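Local coordinates for protein putative thioesterase (Escherichia coli, PDB 5UGZ) that is a type II thioesterase that releases intermediates from the NRPS/PKS assembly line of colibactin biosynthesis, consistent with hydrolysis of carrier-bound thioesters, at residues His109-Asp113 with His114-Met118; Glu136-Leu139 with His140-Pro143; Gln145-Met148 with Glu149-Lys153. One frame throughout, in Å; residues are numbered along the deposited sequence.

Contacts 1 and 2 sit at the surface; contact 3 is partly buried. Contact 1, where helix 99-113 runs into the loop before strand 121-125, lies about 38 Å from contact 3, centre to centre, on the opposite side of the chain's centre. Contacts 2 and 3 are neighbours, their centres about 10 Å apart: residues 136-143 lead into helix 144-154, and both pack against helix 165-183. The chemistry follows the place. A helix end must dispose of its last carbonyls, and contact 1 does so with backbone amides and an imidazole. Contact 2 closes a turn with one backbone bond, whereas in contact 3 the regular helix satisfies its own backbone and turns apolar groups inward.

Contact 1 of 3, residues His109-Asp113 with His114-Met118; sequences HYILD and HGHDM
Gly115, with phi at 95°, leaves the helix in a Schellman motif, its N bonding back to Leu112 O (2.9 Å) while His116 N makes a weak, nearly straight bond to Ile111 O (3.4 Å). A side chain at this positive phi would jam against the preceding carbonyl, which suits the position to glycine. The loop now turns toward strand 121-125 of the sheet. His114 bends its ring back over the last turn: ND1 donates to Tyr110 O (2.8 Å, N-H...O 159°), with the oxygen near the imidazole plane. CG of Tyr110 is anti to the backbone N (chi1 -177°), which brings the phenol ring beside the imidazole, so that His114 CE1 lies over one of its faces, 3.2 Å from Tyr110 CE2; the planes meet obliquely. Replacing Tyr110 by an alanine would probably leave the CE1 side of the imidazole without its aromatic neighbour and open a gap there, the ring then being held by its ND1 bond and by Tyr80. Tyr80 of helix 72-83 stacks on His114 and bonds to NE2 of His116. Two apolar touches complete the turn: Ile111 CG2 presses on His116 CB (3.4 Å), and Leu112 CD1 meets the methyl of Met118, CE, at 3.8 Å.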
loop_
_atom_site.group_PDB
_atom_site.type_symbol
_atom_site.label_atom_id
_atom_site.label_comp_id
_atom_site.label_asym_id
_atom_site.label_seq_id
_atom_site.Cartn_x
_atom_site.Cartn_y
_atom_site.Cartn_z
ATOM N N HIS A 109 -2.484 4.507 12.310
ATOM C CA HIS A 109 -2.217 5.285 13.515
ATOM C C HIS A 109 -3.007 6.586 13.531
ATOM O O HIS A 109 -3.426 7.032 14.599
ATOM C CB HIS A 109 -0.719 5.539 13.648
ATOM C CG HIS A 109 0.057 4.327 14.075
ATOM N ND1 HIS A 109 0.133 3.918 15.389
ATOM C CD2 HIS A 109 0.789 3.435 13.365
ATOM C CE1 HIS A 109 0.880 2.831 15.470
ATOM N NE2 HIS A 109 1.294 2.520 14.256
ATOM N N TYR A 110 -3.250 7.189 12.359
ATOM C CA TYR A 110 -4.053 8.407 12.274
ATOM C C TYR A 110 -5.517 8.114 12.583
ATOM O O TYR A 110 -6.204 8.930 13.205
ATOM C CB TYR A 110 -3.882 9.012 10.871
ATOM C CG TYR A 110 -4.569 10.335 10.552
ATOM C CD1 TYR A 110 -3.902 11.555 10.709
ATOM C CD2 TYR A 110 -5.857 10.361 10.029
ATOM C CE1 TYR A 110 -4.507 12.761 10.381
ATOM C CE2 TYR A 110 -6.468 11.559 9.706
ATOM C CZ TYR A 110 -5.788 12.754 9.897
ATOM O OH TYR A 110 -6.402 13.938 9.577
ATOM N N ILE A 111 -6.012 6.957 12.145
ATOM C CA ILE A 111 -7.348 6.508 12.525
ATOM C C ILE A 111 -7.424 6.335 14.038
ATOM O O ILE A 111 -8.337 6.843 14.698
ATOM C CB ILE A 111 -7.694 5.200 11.778
ATOM C CG1 ILE A 111 -7.950 5.475 10.288
ATOM C CG2 ILE A 111 -8.860 4.445 12.436
ATOM C CD1 ILE A 111 -7.869 4.244 9.392
ATOM N N LEU A 112 -6.439 5.635 14.610
ATOM C CA LEU A 112 -6.396 5.432 16.056
ATOM C C LEU A 112 -6.305 6.760 16.813
ATOM O O LEU A 112 -6.989 6.943 17.826
ATOM C CB LEU A 112 -5.227 4.508 16.417
ATOM C CG LEU A 112 -5.449 3.005 16.180
ATOM C CD1 LEU A 112 -4.146 2.263 16.313
ATOM C CD2 LEU A 112 -6.446 2.452 17.157
ATOM N N ASP A 113 -5.479 7.705 16.335
ATOM C CA ASP A 113 -5.448 9.054 16.920
ATOM C C ASP A 113 -6.812 9.734 16.920
ATOM O O ASP A 113 -7.030 10.664 17.706
ATOM C CB ASP A 113 -4.484 9.978 16.167
ATOM C CG ASP A 113 -3.052 9.557 16.286
ATOM O OD1 ASP A 113 -2.729 8.758 17.191
ATOM O OD2 ASP A 113 -2.243 10.037 15.467
ATOM N N HIS A 114 -7.715 9.332 16.025
ATOM C CA HIS A 114 -9.061 9.879 15.992
ATOM C C HIS A 114 -10.027 9.165 16.932
ATOM O O HIS A 114 -11.143 9.645 17.134
ATOM C CB HIS A 114 -9.598 9.847 14.558
ATOM C CG HIS A 114 -9.155 11.014 13.730
ATOM N ND1 HIS A 114 -7.879 11.130 13.232
ATOM C CD2 HIS A 114 -9.812 12.129 13.338
ATOM C CE1 HIS A 114 -7.777 12.254 12.549
ATOM N NE2 HIS A 114 -8.935 12.881 12.602
ATOM N N GLY A 115 -9.631 8.057 17.529
ATOM C CA GLY A 115 -10.500 7.356 18.435
ATOM C C GLY A 115 -11.306 6.232 17.842
ATOM O O GLY A 115 -12.302 5.831 18.455
ATOM N N HIS A 116 -10.926 5.716 16.679
ATOM C CA HIS A 116 -11.555 4.525 16.132
ATOM C C HIS A 116 -10.915 3.287 16.745
ATOM O O HIS A 116 -9.836 3.349 17.330
ATOM C CB HIS A 116 -11.421 4.493 14.610
ATOM C CG HIS A 116 -12.087 5.641 13.922
ATOM N ND1 HIS A 116 -13.431 5.651 13.626
ATOM C CD2 HIS A 116 -11.594 6.818 13.469
ATOM C CE1 HIS A 116 -13.739 6.785 13.020
ATOM N NE2 HIS A 116 -12.641 7.510 12.913
ATOM N N ASP A 117 -11.579 2.145 16.578
ATOM C CA ASP A 117 -11.033 0.898 17.091
ATOM C C ASP A 117 -9.882 0.412 16.221
ATOM O O ASP A 117 -9.663 0.886 15.103
ATOM C CB ASP A 117 -12.091 -0.201 17.152
ATOM C CG ASP A 117 -13.280 0.178 18.003
ATOM O OD1 ASP A 117 -13.085 0.726 19.117
ATOM O OD2 ASP A 117 -14.414 -0.079 17.542
ATOM N N MET A 118 -9.154 -0.556 16.771
ATOM C CA MET A 118 -8.048 -1.202 16.078
ATOM C C MET A 118 -8.570 -2.038 14.903
ATOM O O MET A 118 -9.624 -2.666 15.015
ATOM C CB MET A 118 -7.292 -2.087 17.074
ATOM C CG MET A 118 -5.998 -2.722 16.598
ATOM S SD MET A 118 -4.511 -1.694 16.614
ATOM C CE MET A 118 -4.566 -0.965 18.246
HETATM O O HOH W 1 -8.080 5.020 19.656
#

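Contact 2 of 3, residues Glu136-Leu139 with His140-Pro143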
loop_
_atom_site.group_PDB
_atom_site.type_symbol
_atom_site.label_atom_id
_atom_site.label_comp_id
_atom_site.label_asym_id
_atom_site.label_seq_id
_atom_site.Cartn_x
_atom_site.Cartn_y
_atom_site.Cartn_z
ATOM N N GLU A 136 17.432 4.773 -1.130
ATOM C CA GLU A 136 18.875 4.817 -1.358
ATOM C C GLU A 136 19.251 5.860 -2.397
ATOM O O GLU A 136 20.445 6.110 -2.605
ATOM C CB GLU A 136 19.391 3.438 -1.796
ATOM C CG GLU A 136 18.797 2.948 -3.104
ATOM C CD GLU A 136 17.309 2.658 -2.991
ATOM O OE1 GLU A 136 16.784 2.718 -1.860
ATOM O OE2 GLU A 136 16.662 2.374 -4.024
ATOM N N VAL A 137 18.261 6.461 -3.051
ATOM C CA VAL A 137 18.477 7.511 -4.033
ATOM C C VAL A 137 17.279 8.443 -3.993
ATOM O O VAL A 137 16.160 8.033 -3.676
ATOM C CB VAL A 137 18.686 6.923 -5.444
ATOM C CG1 VAL A 137 20.041 6.230 -5.522
ATOM C CG2 VAL A 137 17.564 5.946 -5.782
ATOM N N ILE A 138 17.522 9.710 -4.297
ATOM C CA ILE A 138 16.460 10.688 -4.501
ATOM C C ILE A 138 16.256 10.789 -6.010
ATOM O O ILE A 138 17.023 11.457 -6.719
ATOM C CB ILE A 138 16.800 12.039 -3.866
ATOM C CG1 ILE A 138 15.746 13.086 -4.243
ATOM C CG2 ILE A 138 18.198 12.490 -4.286
ATOM C CD1 ILE A 138 15.782 14.346 -3.390
ATOM N N LEU A 139 15.230 10.097 -6.509
ATOM C CA LEU A 139 14.919 10.090 -7.933
ATOM C C LEU A 139 13.952 11.192 -8.334
ATOM O O LEU A 139 13.967 11.643 -9.487
ATOM C CB LEU A 139 14.309 8.745 -8.326
ATOM C CG LEU A 139 15.129 7.485 -8.095
ATOM C CD1 LEU A 139 14.299 6.268 -8.474
ATOM C CD2 LEU A 139 16.411 7.549 -8.906
ATOM N N HIS A 140 13.093 11.622 -7.418
ATOM C CA HIS A 140 12.016 12.506 -7.810
ATOM C C HIS A 140 12.517 13.848 -8.331
ATOM O O HIS A 140 11.749 14.547 -9.000
ATOM C CB HIS A 140 11.041 12.689 -6.632
ATOM C CG HIS A 140 11.579 13.507 -5.494
ATOM N ND1 HIS A 140 12.124 12.943 -4.360
ATOM C CD2 HIS A 140 11.627 14.847 -5.305
ATOM C CE1 HIS A 140 12.506 13.902 -3.534
ATOM N NE2 HIS A 140 12.210 15.067 -4.082
ATOM N N THR A 141 13.774 14.213 -8.076
ATOM C CA THR A 141 14.335 15.466 -8.583
ATOM C C THR A 141 15.033 15.316 -9.928
ATOM O O THR A 141 15.594 16.295 -10.428
ATOM C CB THR A 141 15.316 16.089 -7.573
ATOM O OG1 THR A 141 16.101 15.071 -6.929
ATOM C CG2 THR A 141 14.565 16.908 -6.539
ATOM N N LEU A 142 15.016 14.129 -10.519
ATOM C CA LEU A 142 15.527 13.944 -11.863
ATOM C C LEU A 142 14.559 14.523 -12.892
ATOM O O LEU A 142 13.336 14.457 -12.712
ATOM C CB LEU A 142 15.733 12.465 -12.164
ATOM C CG LEU A 142 16.941 11.756 -11.565
ATOM C CD1 LEU A 142 16.723 10.259 -11.625
ATOM C CD2 LEU A 142 18.198 12.145 -12.311
ATOM N N PRO A 143 15.082 15.095 -13.983
ATOM C CA PRO A 143 14.225 15.437 -15.124
ATOM C C PRO A 143 13.289 14.281 -15.444
ATOM O O PRO A 143 13.626 13.113 -15.238
ATOM C CB PRO A 143 15.228 15.676 -16.254
ATOM C CG PRO A 143 16.473 16.094 -15.554
ATOM C CD PRO A 143 16.497 15.428 -14.225
#
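The imidazole of His140 is approached obliquely by the end of Ile138, neither squarely over a face nor at an edge. CE1 of the ring takes most of the touch, 3.3 Å from Ile138 CD1 and 3.4 Å from Ile138 CG1. Two torsions bring the groups together: His140 holds CG between its backbone N and carbonyl carbon (chi1 71°), while Ile138 carries CG1 anti to its own N (chi1 173°), and the two side chains slant across one another. Thr141 comes to the same isoleucine, its OG1 3.4 Å from Ile138 CG1, a van der Waals contact. The backbone folds here into a type I beta turn from Leu139 to Leu142, closed by Leu142 N donating to Leu139 O at 2.9 Å with an N-H...O angle of 166°. Glu183 of helix 165-183 takes hydrogen bonds from the amides of both Leu139 and His140, tying the start of the turn to that helix. Pro143 then occupies the N-cap position of helix 144-154, where a residue lacking an amide hydrogen costs nothing in helix bonding. Leucine suits position 139 because its buried side chain is taken up by Phe147, Glu150, Ile151 and Leu154 of that helix. Leu142 lies beside it, pointing the same way, and their methyls meet at 3.9 Å between Leu139 CD2 and Leu142 CD1.

Contact 3 of 3, residues Gln145-Met148 with Glu149-Lys153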
loop_
_atom_site.group_PDB
_atom_site.type_symbol
_atom_site.label_atom_id
_atom_site.label_comp_id
_atom_site.label_asym_id
_atom_site.label_seq_id
_atom_site.Cartn_x
_atom_site.Cartn_y
_atom_site.Cartn_z
ATOM N N GLN A 145 12.316 12.747 -18.068
ATOM C CA GLN A 145 12.798 11.694 -18.953
ATOM C C GLN A 145 13.748 10.749 -18.228
ATOM O O GLN A 145 13.655 9.523 -18.371
ATOM C CB GLN A 145 13.490 12.310 -20.160
ATOM C CG GLN A 145 14.109 11.275 -21.067
ATOM C CD GLN A 145 13.257 11.007 -22.271
ATOM O OE1 GLN A 145 12.378 10.135 -22.246
ATOM N NE2 GLN A 145 13.489 11.772 -23.339
ATOM N N ALA A 146 14.682 11.306 -17.452
ATOM C CA ALA A 146 15.637 10.482 -16.716
ATOM C C ALA A 146 14.971 9.707 -15.577
ATOM O O ALA A 146 15.362 8.570 -15.286
ATOM C CB ALA A 146 16.763 11.363 -16.181
ATOM N N PHE A 147 13.979 10.310 -14.916
ATOM C CA PHE A 147 13.240 9.619 -13.862
ATOM C C PHE A 147 12.574 8.356 -14.400
ATOM O O PHE A 147 12.790 7.255 -13.883
ATOM C CB PHE A 147 12.205 10.576 -13.255
ATOM C CG PHE A 147 11.305 9.939 -12.228
ATOM C CD1 PHE A 147 11.736 9.760 -10.918
ATOM C CD2 PHE A 147 10.021 9.539 -12.565
ATOM C CE1 PHE A 147 10.907 9.169 -9.964
ATOM C CE2 PHE A 147 9.187 8.947 -11.616
ATOM C CZ PHE A 147 9.631 8.767 -10.314
ATOM N N MET A 148 11.781 8.491 -15.464
ATOM C CA MET A 148 11.026 7.351 -15.970
ATOM C C MET A 148 11.937 6.249 -16.484
ATOM O O MET A 148 11.592 5.066 -16.374
ATOM C CB MET A 148 10.065 7.798 -17.064
ATOM C CG MET A 148 8.993 8.762 -16.572
ATOM S SD MET A 148 7.978 8.042 -15.268
ATOM C CE MET A 148 7.270 6.647 -16.140
ATOM N N GLU A 149 13.091 6.605 -17.055
ATOM C CA GLU A 149 14.045 5.579 -17.455
ATOM C C GLU A 149 14.587 4.853 -16.232
ATOM O O GLU A 149 14.750 3.628 -16.247
ATOM C CB GLU A 149 15.174 6.195 -18.288
ATOM C CG GLU A 149 14.709 6.818 -19.615
ATOM C CD GLU A 149 15.859 7.334 -20.489
ATOM O OE1 GLU A 149 16.668 6.510 -20.964
ATOM O OE2 GLU A 149 15.954 8.565 -20.708
ATOM N N GLU A 150 14.827 5.583 -15.146
ATOM C CA GLU A 150 15.359 4.937 -13.952
ATOM C C GLU A 150 14.340 4.004 -13.312
ATOM O O GLU A 150 14.707 2.944 -12.796
ATOM C CB GLU A 150 15.820 5.976 -12.940
ATOM C CG GLU A 150 16.457 5.350 -11.722
ATOM C CD GLU A 150 17.736 4.583 -12.049
ATOM O OE1 GLU A 150 18.403 4.902 -13.058
ATOM O OE2 GLU A 150 18.082 3.661 -11.288
ATOM N N ILE A 151 13.060 4.384 -13.298
ATOM C CA ILE A 151 12.114 3.531 -12.588
ATOM C C ILE A 151 11.708 2.348 -13.456
ATOM O O ILE A 151 11.378 1.281 -12.931
ATOM C CB ILE A 151 10.891 4.319 -12.075
ATOM C CG1 ILE A 151 10.026 4.843 -13.219
ATOM C CG2 ILE A 151 11.327 5.442 -11.123
ATOM C CD1 ILE A 151 8.663 5.326 -12.742
ATOM N N VAL A 152 11.739 2.502 -14.780
ATOM C CA VAL A 152 11.645 1.336 -15.658
ATOM C C VAL A 152 12.827 0.405 -15.411
ATOM O O VAL A 152 12.673 -0.821 -15.370
ATOM C CB VAL A 152 11.550 1.775 -17.135
ATOM C CG1 VAL A 152 12.181 0.754 -18.047
ATOM C CG2 VAL A 152 10.099 1.989 -17.541
ATOM N N LYS A 153 14.016 0.971 -15.200
ATOM C CA LYS A 153 15.180 0.138 -14.923
ATOM C C LYS A 153 15.035 -0.607 -13.601
ATOM O O LYS A 153 15.474 -1.757 -13.483
ATOM C CB LYS A 153 16.445 0.990 -14.915
ATOM C CG LYS A 153 17.692 0.210 -14.625
ATOM C CD LYS A 153 18.899 1.103 -14.708
ATOM C CE LYS A 153 18.644 2.203 -15.712
ATOM N NZ LYS A 153 19.899 2.937 -16.048
#
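Phe147 O accepts the amide of Ile151 at 2.9 Å from Ile151 N, one of four consecutive i to i+4 bonds that also join Gln145 to Glu149, Ala146 to Glu150 and Met148 to Val152. One turn apart on the helix, the side chains of Phe147 and Ile151 meet as well. The branch methyl CG2 of Ile151 stands over one face of the phenyl ring, 4.0 Å from its centroid and 19° off the normal, a CH-pi contact displaced toward the rim. Ile151 achieves this by setting CG1 between its backbone N and carbonyl carbon (chi1 67°), an uncommon choice for a helical isoleucine, which puts CG2 anti to the carbonyl carbon, over the phenyl ring. Its other arm runs alongside Met148, with CD1 3.8 Å from Met148 SD; a flexible thioether bent at both chi2 and chi3 moulds easily to such a neighbour. Tyr179 of helix 165-183 meets the Phe147 ring edge-to-face; from the same helix Met168 and Thr172 touch Met148, and Ile175 touches Ile151. Polar residues take the outer side: Glu149 lays OE2 3.3 Å from Gln145 CG, and Glu150 OE1 has a long salt bridge to Lys153 NZ at 3.9 Å. The pattern is that of an amphipathic helix, and two helices inserted between strands 121-125 and 198-203 of a parallel sheet are consistent with the lid of an alpha/beta-hydrolase thioesterase.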